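Local coordinates for protein beta-1,3-glucanosyltransferase (Rhizomucor miehei CAU432, PDB 4WTP) that belongs to glycoside hydrolase family 17 and is built on a (beta/alpha)8-barrel, at residues Lys114-Leu117 and Ala118-Val122. Numbering follows the deposited sequence.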
loop_
_atom_site.group_PDB
_atom_site.type_symbol
_atom_site.label_atom_id
_atom_site.label_comp_id
_atom_site.label_asym_id
_atom_site.label_seq_id
_atom_site.Cartn_x
_atom_site.Cartn_y
_atom_site.Cartn_z
ATOM N N LYS A 114 -5.431 16.088 11.428
ATOM C CA LYS A 114 -5.978 16.699 12.647
ATOM C C LYS A 114 -7.493 16.538 12.685
ATOM O O LYS A 114 -8.044 16.249 13.744
ATOM C CB LYS A 114 -5.556 18.176 12.753
ATOM C CG LYS A 114 -4.094 18.344 13.141
ATOM C CD LYS A 114 -3.619 19.787 13.069
ATOM C CE LYS A 114 -2.150 19.885 13.455
ATOM N NZ LYS A 114 -1.610 21.242 13.162
ATOM N N ASN A 115 -8.154 16.737 11.562
ATOM C CA ASN A 115 -9.606 16.540 11.483
ATOM C C ASN A 115 -10.045 15.126 11.776
ATOM O O ASN A 115 -10.998 14.899 12.525
ATOM C CB ASN A 115 -10.149 16.933 10.110
ATOM C CG ASN A 115 -10.168 18.434 9.882
ATOM O OD1 ASN A 115 -10.116 19.228 10.822
ATOM N ND2 ASN A 115 -10.209 18.832 8.612
ATOM N N ILE A 116 -9.336 14.157 11.199
ATOM C CA ILE A 116 -9.624 12.766 11.475
ATOM C C ILE A 116 -9.445 12.499 12.970
ATOM O O ILE A 116 -10.287 11.798 13.592
ATOM C CB ILE A 116 -8.730 11.846 10.615
ATOM C CG1 ILE A 116 -9.281 11.822 9.191
ATOM C CG2 ILE A 116 -8.682 10.438 11.193
ATOM C CD1 ILE A 116 -8.234 11.545 8.155
ATOM N N LEU A 117 -8.372 13.019 13.550
ATOM C CA LEU A 117 -8.125 12.772 14.966
ATOM C C LEU A 117 -9.247 13.371 15.868
ATOM O O LEU A 117 -9.497 12.880 16.983
ATOM C CB LEU A 117 -6.718 13.259 15.385
ATOM C CG LEU A 117 -5.554 12.511 14.710
ATOM C CD1 LEU A 117 -4.218 13.165 15.049
ATOM C CD2 LEU A 117 -5.561 11.035 15.086
ATOM N N ALA A 118 -9.897 14.424 15.386
ATOM C CA ALA A 118 -10.983 15.097 16.136
ATOM C C ALA A 118 -12.335 14.458 15.875
ATOM O O ALA A 118 -13.248 14.553 16.702
ATOM C CB ALA A 118 -11.018 16.578 15.771
ATOM N N ASN A 119 -12.500 13.882 14.694
ATOM C CA ASN A 119 -13.817 13.522 14.199
ATOM C C ASN A 119 -14.126 12.022 14.135
ATOM O O ASN A 119 -15.283 11.646 13.930
ATOM C CB ASN A 119 -14.038 14.075 12.777
ATOM C CG ASN A 119 -13.863 15.589 12.661
ATOM O OD1 ASN A 119 -14.064 16.336 13.614
ATOM N ND2 ASN A 119 -13.560 16.048 11.446
ATOM N N ASN A 120 -13.084 11.201 14.256
ATOM C CA ASN A 120 -13.164 9.766 14.041
ATOM C C ASN A 120 -12.518 8.940 15.111
ATOM O O ASN A 120 -11.499 9.310 15.702
ATOM C CB ASN A 120 -12.495 9.405 12.699
ATOM C CG ASN A 120 -13.168 10.058 11.494
ATOM O OD1 ASN A 120 -12.828 11.178 11.135
ATOM N ND2 ASN A 120 -14.133 9.377 10.892
ATOM N N ASP A 121 -13.099 7.762 15.311
ATOM C CA ASP A 121 -12.429 6.686 16.002
ATOM C C ASP A 121 -11.235 6.213 15.144
ATOM O O ASP A 121 -11.413 5.966 13.940
ATOM C CB ASP A 121 -13.450 5.561 16.178
ATOM C CG ASP A 121 -12.917 4.382 16.947
ATOM O OD1 ASP A 121 -11.789 4.413 17.454
ATOM O OD2 ASP A 121 -13.706 3.420 17.101
ATOM N N VAL A 122 -10.054 6.111 15.736
ATOM C CA VAL A 122 -8.862 5.654 14.973
ATOM C C VAL A 122 -8.275 4.392 15.597
ATOM O O VAL A 122 -7.088 4.051 15.396
ATOM C CB VAL A 122 -7.757 6.734 14.844
ATOM C CG1 VAL A 122 -8.242 7.853 13.946
ATOM C CG2 VAL A 122 -7.321 7.254 16.209
HETATM O O HOH W 1 -9.354 10.138 17.210
#
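Ile116 O accepts two backbone bonds as the helix 104-119 runs out. Asn120 N, from the first residue to leave helical geometry, donates to Ile116 O at 2.9 Å, and Asn119 N reaches Ile116 O at 3.2 Å. Just before it the bonds are weak because they are bent: Ala118 N is shared between Lys114 O and Asn115 O, and Asn119 N also turns to Asn115 O. The Asn119 amide lies against that carbonyl, ND2 3.0 Å from Asn115 O, at an angle too poor for a hydrogen bond. Beyond the last turn a water donates to both Leu117 O, at 2.8 Å, and Asn120 O, at 2.7 Å, joining the final helical turn to the departing chain. This helix end and the loop after it belong to a beta-alpha-beta unit of the barrel, leading from strand 93-98 to strand 125-132. Past the turn, Val122 points its side chain at the helix, so that CG1 meets Ile116 CG2 at 3.8 Å; Leu117 CD2 is farther from Val122 CG1, at 4.3 Å. Ile116 also packs on Ala80 and Leu84 of helix 79-90, and Leu117 on Leu155 of helix 142-156. With CG beside its backbone N (chi1 -61°), Asn120 sets OD1 3.6 Å from Ile116 CA, while its ND2 is hydrogen-bonded to Ser81 OG.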